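PDB 6MDW: DNA-dependent metalloprotease SPRTN from Homo sapiens, which cleaves covalent DNA-protein cross-links during DNA synthesis as a DNA-dependent zinc metalloendopeptidase, and so protects genome integrity. Local coordinates for residues Gly66-Arg71 with Ile94-Phe99; Ile70-Pro75 with Glu87-Glu92. All coordinates share one frame; numbering follows the deposited sequence.

Contact 1 (Gly66-Arg71 with Ile94-Phe99). With ZN (zinc ion), chain F.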
loop_
_atom_site.group_PDB
_atom_site.type_symbol
_atom_site.label_atom_id
_atom_site.label_comp_id
_atom_site.label_asym_id
_atom_site.label_seq_id
_atom_site.Cartn_x
_atom_site.Cartn_y
_atom_site.Cartn_z
ATOM N N GLY A 66 5.635 10.293 13.299
ATOM C CA GLY A 66 6.118 9.123 14.028
ATOM C C GLY A 66 6.684 8.062 13.095
ATOM O O GLY A 66 7.281 8.379 12.057
ATOM N N MET A 67 6.498 6.791 13.474
ATOM C CA MET A 67 6.986 5.649 12.701
ATOM C C MET A 67 5.933 5.238 11.658
ATOM O O MET A 67 4.743 5.174 11.947
ATOM C CB MET A 67 7.319 4.472 13.625
ATOM C CG MET A 67 8.460 4.777 14.594
ATOM S SD MET A 67 9.939 5.464 13.782
ATOM C CE MET A 67 10.772 6.244 15.165
ATOM N N CYS A 68 6.400 4.963 10.437
ATOM C CA CYS A 68 5.565 4.507 9.334
ATOM C C CYS A 68 6.041 3.115 8.900
ATOM O O CYS A 68 7.252 2.854 8.831
ATOM C CB CYS A 68 5.630 5.501 8.176
ATOM S SG CYS A 68 4.725 4.955 6.716
ATOM N N SER A 69 5.083 2.204 8.661
ATOM C CA SER A 69 5.339 0.818 8.271
ATOM C C SER A 69 4.679 0.569 6.909
ATOM O O SER A 69 3.556 1.053 6.684
ATOM C CB SER A 69 4.790 -0.155 9.303
ATOM O OG SER A 69 5.531 -0.116 10.525
ATOM N N ILE A 70 5.365 -0.164 6.033
ATOM C CA ILE A 70 4.789 -0.636 4.781
ATOM C C ILE A 70 4.817 -2.159 4.816
ATOM O O ILE A 70 5.825 -2.752 5.227
ATOM C CB ILE A 70 5.593 -0.102 3.578
ATOM C CG1 ILE A 70 5.539 1.422 3.511
ATOM C CG2 ILE A 70 5.185 -0.762 2.254
ATOM C CD1 ILE A 70 6.496 2.007 2.460
ATOM N N ARG A 71 3.736 -2.789 4.327
ATOM C CA ARG A 71 3.617 -4.213 4.192
ATOM C C ARG A 71 3.238 -4.550 2.751
ATOM O O ARG A 71 2.353 -3.856 2.217
ATOM C CB ARG A 71 2.540 -4.717 5.153
ATOM C CG ARG A 71 2.758 -4.237 6.575
ATOM C CD ARG A 71 3.958 -4.958 7.134
ATOM N NE ARG A 71 4.109 -4.687 8.547
ATOM C CZ ARG A 71 5.049 -3.911 9.068
ATOM N NH1 ARG A 71 5.852 -3.214 8.285
ATOM N NH2 ARG A 71 5.209 -3.874 10.379
ATOM N N ILE A 94 5.117 6.529 -1.640
ATOM C CA ILE A 94 4.584 7.873 -1.812
ATOM C C ILE A 94 3.671 8.212 -0.635
ATOM O O ILE A 94 3.777 9.261 -0.022
ATOM C CB ILE A 94 3.840 8.041 -3.149
ATOM C CG1 ILE A 94 4.802 7.869 -4.330
ATOM C CG2 ILE A 94 3.196 9.401 -3.168
ATOM C CD1 ILE A 94 4.086 7.803 -5.642
ATOM N N HIS A 95 2.772 7.294 -0.276
ATOM C CA HIS A 95 1.945 7.525 0.923
ATOM C C HIS A 95 2.844 7.765 2.137
ATOM O O HIS A 95 2.583 8.654 2.964
ATOM C CB HIS A 95 1.029 6.327 1.190
ATOM C CG HIS A 95 -0.141 6.182 0.264
ATOM N ND1 HIS A 95 -1.034 7.205 -0.037
ATOM C CD2 HIS A 95 -0.578 5.087 -0.397
ATOM C CE1 HIS A 95 -1.955 6.711 -0.867
ATOM N NE2 HIS A 95 -1.690 5.422 -1.117
ATOM N N ALA A 96 3.867 6.946 2.298
ATOM C CA ALA A 96 4.775 7.100 3.441
ATOM C C ALA A 96 5.439 8.493 3.394
ATOM O O ALA A 96 5.603 9.135 4.424
ATOM C CB ALA A 96 5.803 6.011 3.436
ATOM N N TYR A 97 5.900 8.921 2.212
ATOM C CA TYR A 97 6.576 10.200 2.108
ATOM C C TYR A 97 5.648 11.342 2.515
ATOM O O TYR A 97 6.085 12.277 3.208
ATOM C CB TYR A 97 7.078 10.424 0.681
ATOM C CG TYR A 97 7.866 11.704 0.539
ATOM C CD1 TYR A 97 9.203 11.713 0.842
ATOM C CD2 TYR A 97 7.287 12.868 0.079
ATOM C CE1 TYR A 97 9.964 12.864 0.732
ATOM C CE2 TYR A 97 8.022 14.042 -0.006
ATOM C CZ TYR A 97 9.371 14.022 0.294
ATOM O OH TYR A 97 10.112 15.189 0.222
ATOM N N LEU A 98 4.387 11.313 2.067
ATOM C CA LEU A 98 3.433 12.357 2.419
ATOM C C LEU A 98 3.169 12.353 3.923
ATOM O O LEU A 98 3.016 13.415 4.516
ATOM C CB LEU A 98 2.158 12.214 1.588
ATOM C CG LEU A 98 2.343 12.400 0.088
ATOM C CD1 LEU A 98 1.042 12.166 -0.648
ATOM C CD2 LEU A 98 2.855 13.790 -0.238
ATOM N N PHE A 99 3.185 11.183 4.559
ATOM C CA PHE A 99 3.019 11.102 6.009
ATOM C C PHE A 99 4.234 11.725 6.722
ATOM O O PHE A 99 4.064 12.589 7.638
ATOM C CB PHE A 99 2.766 9.655 6.468
ATOM C CG PHE A 99 2.878 9.493 7.963
ATOM C CD1 PHE A 99 1.839 9.901 8.785
ATOM C CD2 PHE A 99 4.027 8.986 8.543
ATOM C CE1 PHE A 99 1.939 9.759 10.160
ATOM C CE2 PHE A 99 4.127 8.853 9.919
ATOM C CZ PHE A 99 3.090 9.255 10.720
HETATM ZN ZN ZN F . -2.944 4.155 -2.223
#
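Apolar packing of a strand on a helix joins Cys68 and Ile70 to Ala96 and Phe99, where strand 68-73 of the three-stranded sheet of the SprT-like protease domain lies against the C-terminal part of helix 82-100. The two run almost exactly antiparallel, 174° between the directions of their short segments, with axes 9.2 Å apart at closest. Cys68 sits opposite Ala96, and no hydrogen bond crosses between the segments. The thiol of Cys68 lies anti to its own backbone N (chi1 176°), which directs the sulfur at the helix: SG meets the methyl CB of Ala96 at 3.6 Å. The same methyl is reached by the end of the Ile70 chain, CD1 standing 4.2 Å from Ala96 CB, so that one small residue on the helix receives two alternate residues of the strand, both pointing at the helix. Helix 82-100 carries the HExxH zinc-binding sequence of the metalloprotease, and its His95, one residue before Ala96, is turned to the zinc ion, which His95 NE2 binds at 2.1 Å alongside His91 and His110. One turn on, Phe99 projects beside the start of the strand. Its CD2 comes to 3.9 Å from Cys68 CB, and Cys68 SG stands 5.4 Å from the centroid of the Phe99 ring in an oblique sulfur-aromatic contact. The far end of the ring reaches the poorly ordered Gly66, with Phe99 CZ 3.8 Å from Gly66 N; Tyr61 of the adjacent strand also meets this ring. Away from the helix, Arg71 NH1, in the conformer modelled here, donates to Ile70 O and forms a salt bridge with Glu45.

Contact 2 (Ile70-Pro75 with Glu87-Glu92); sequences IRLSEP and ETLLHE. With ZN (zinc ion), chain F.
The HExxH helix of the catalytic zinc site, here its Glu87-Glu92 part, is backed by strand 68-73 through Ile70 and Leu72. Ile70 CG2 rests 3.7 Å from Glu92 CB, touching the aliphatic root of the active-site glutamate, while Ile70 CD1 reaches the backbone carbonyl of Glu92 at about 4.0 Å from its O. Glu92 has CG beside its backbone N (chi1 -60°) and the chain bends at its second torsion (chi2 -52°), a shape that leaves its methylene groups against the isoleucine and carries the carboxylate away from it. Farther along the strand, in the conformer modelled here, Leu72 CD2 meets Thr88 CG2 at 3.6 Å, the two side chains passing in opposite directions; Thr88 OG1 is hydrogen-bonded to Asp84 O within the helix. The other branch of the same conformer, Leu72 CD1, packs at 4.2 Å on Leu89 CB, and Leu89 continues into Leu28 and Phe32 of helix 25-36. All five touching residues are buried, and no hydrogen bond links the segments. His91, on another side of the helix, binds the zinc ion through NE2 at 2.0 Å, its ND1 being hydrogen-bonded to Thr130 O. Strand and helix run at 158° to each other. The arrangement is a sheet packed against the HExxH helix, as in zincin-type metalloproteases of the Peptidase_MA clan.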
loop_
_atom_site.group_PDB
_atom_site.type_symbol
_atom_site.label_atom_id
_atom_site.label_comp_id
_atom_site.label_asym_id
_atom_site.label_seq_id
_atom_site.Cartn_x
_atom_site.Cartn_y
_atom_site.Cartn_z
ATOM N N ILE A 70 5.365 -0.164 6.033
ATOM C CA ILE A 70 4.789 -0.636 4.781
ATOM C C ILE A 70 4.817 -2.159 4.816
ATOM O O ILE A 70 5.825 -2.752 5.227
ATOM C CB ILE A 70 5.593 -0.102 3.578
ATOM C CG1 ILE A 70 5.539 1.422 3.511
ATOM C CG2 ILE A 70 5.185 -0.762 2.254
ATOM C CD1 ILE A 70 6.496 2.007 2.460
ATOM N N ARG A 71 3.736 -2.789 4.327
ATOM C CA ARG A 71 3.617 -4.213 4.192
ATOM C C ARG A 71 3.238 -4.550 2.751
ATOM O O ARG A 71 2.353 -3.856 2.217
ATOM C CB ARG A 71 2.540 -4.717 5.153
ATOM C CG ARG A 71 2.758 -4.237 6.575
ATOM C CD ARG A 71 3.958 -4.958 7.134
ATOM N NE ARG A 71 4.109 -4.687 8.547
ATOM C CZ ARG A 71 5.049 -3.911 9.068
ATOM N NH1 ARG A 71 5.852 -3.214 8.285
ATOM N NH2 ARG A 71 5.209 -3.874 10.379
ATOM N N LEU A 72 3.904 -5.553 2.185
ATOM C CA LEU A 72 3.649 -6.054 0.837
ATOM C C LEU A 72 3.146 -7.493 0.954
ATOM O O LEU A 72 3.729 -8.292 1.712
ATOM C CB LEU A 72 4.933 -6.039 0.001
ATOM C CG LEU A 72 5.412 -4.659 -0.450
ATOM C CD1 LEU A 72 6.728 -4.763 -1.156
ATOM C CD2 LEU A 72 4.419 -3.986 -1.375
ATOM N N SER A 73 2.108 -7.837 0.182
ATOM C CA SER A 73 1.492 -9.160 0.230
ATOM C C SER A 73 2.356 -10.181 -0.501
ATOM O O SER A 73 2.423 -10.166 -1.736
ATOM C CB SER A 73 0.124 -9.088 -0.373
ATOM O OG SER A 73 -0.413 -10.388 -0.464
ATOM N N GLU A 74 2.971 -11.115 0.226
ATOM C CA GLU A 74 3.629 -12.219 -0.397
ATOM C C GLU A 74 2.595 -13.027 -1.177
ATOM O O GLU A 74 2.842 -13.348 -2.328
ATOM C CB GLU A 74 4.433 -13.046 0.616
ATOM C CG GLU A 74 5.280 -14.119 -0.022
ATOM C CD GLU A 74 6.394 -14.691 0.843
ATOM O OE1 GLU A 74 6.991 -13.934 1.639
ATOM O OE2 GLU A 74 6.677 -15.891 0.695
ATOM N N PRO A 75 1.405 -13.386 -0.639
ATOM C CA PRO A 75 0.431 -14.145 -1.439
ATOM C C PRO A 75 0.091 -13.511 -2.798
ATOM O O PRO A 75 -0.000 -14.233 -3.804
ATOM C CB PRO A 75 -0.808 -14.179 -0.533
ATOM C CG PRO A 75 -0.230 -14.125 0.857
ATOM C CD PRO A 75 0.927 -13.155 0.736
ATOM N N GLU A 87 5.954 -1.352 -8.575
ATOM C CA GLU A 87 4.933 -0.321 -8.655
ATOM C C GLU A 87 4.101 -0.279 -7.364
ATOM O O GLU A 87 3.703 0.796 -6.908
ATOM C CB GLU A 87 4.067 -0.466 -9.907
ATOM C CG GLU A 87 4.845 -0.150 -11.163
ATOM C CD GLU A 87 4.159 -0.422 -12.484
ATOM O OE1 GLU A 87 3.142 -1.145 -12.505
ATOM O OE2 GLU A 87 4.721 0.020 -13.539
ATOM N N THR A 88 3.866 -1.438 -6.744
ATOM C CA THR A 88 3.125 -1.465 -5.478
ATOM C C THR A 88 3.972 -0.798 -4.381
ATOM O O THR A 88 3.496 0.039 -3.613
ATOM C CB THR A 88 2.714 -2.890 -5.065
ATOM O OG1 THR A 88 1.903 -3.435 -6.115
ATOM C CG2 THR A 88 1.975 -2.876 -3.749
ATOM N N LEU A 89 5.261 -1.167 -4.320
ATOM C CA LEU A 89 6.133 -0.625 -3.283
ATOM C C LEU A 89 6.218 0.896 -3.454
ATOM O O LEU A 89 6.140 1.633 -2.478
ATOM C CB LEU A 89 7.517 -1.265 -3.396
ATOM C CG LEU A 89 8.602 -0.667 -2.491
ATOM C CD1 LEU A 89 8.230 -0.678 -1.034
ATOM C CD2 LEU A 89 9.926 -1.365 -2.705
ATOM N N LEU A 90 6.400 1.356 -4.707
ATOM C CA LEU A 90 6.607 2.807 -4.919
ATOM C C LEU A 90 5.332 3.565 -4.538
ATOM O O LEU A 90 5.396 4.643 -3.966
ATOM C CB LEU A 90 7.052 3.066 -6.356
ATOM C CG LEU A 90 8.505 2.735 -6.639
ATOM C CD1 LEU A 90 8.746 2.747 -8.126
ATOM C CD2 LEU A 90 9.454 3.663 -5.887
ATOM N N HIS A 91 4.155 2.995 -4.861
ATOM C CA HIS A 91 2.889 3.585 -4.460
ATOM C C HIS A 91 2.830 3.774 -2.939
ATOM O O HIS A 91 2.530 4.855 -2.449
ATOM C CB HIS A 91 1.734 2.716 -4.971
ATOM C CG HIS A 91 0.364 3.173 -4.606
ATOM N ND1 HIS A 91 -0.572 3.545 -5.571
ATOM C CD2 HIS A 91 -0.259 3.292 -3.407
ATOM C CE1 HIS A 91 -1.693 3.890 -4.952
ATOM N NE2 HIS A 91 -1.530 3.760 -3.627
ATOM N N GLU A 92 3.152 2.711 -2.198
ATOM C CA GLU A 92 3.139 2.793 -0.752
ATOM C C GLU A 92 4.173 3.802 -0.236
ATOM O O GLU A 92 3.920 4.519 0.720
ATOM C CB GLU A 92 3.397 1.431 -0.095
ATOM C CG GLU A 92 2.367 0.370 -0.455
ATOM C CD GLU A 92 0.935 0.794 -0.244
ATOM O OE1 GLU A 92 0.627 1.575 0.683
ATOM O OE2 GLU A 92 0.095 0.339 -1.064
HETATM ZN ZN ZN F . -2.944 4.155 -2.223
#

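Contacts 1 and 2 are successive parts of one interface between strand 68-73 and helix 82-100, their centres 12 Å apart. Because strand and helix run in opposite directions, the earlier part of the strand meets the later part of the helix in contact 1, and the later part of the strand meets the earlier part of the helix in contact 2. Ile70 is the shared residue that touches the helix in both, on Ala96 and then on Glu92. The protein ligands of the catalytic zinc ion are divided between them, His95 in contact 1 and His91 in contact 2, with His110 completing the set and the side chain of the active-site Glu92 about 4 Å from that of His95.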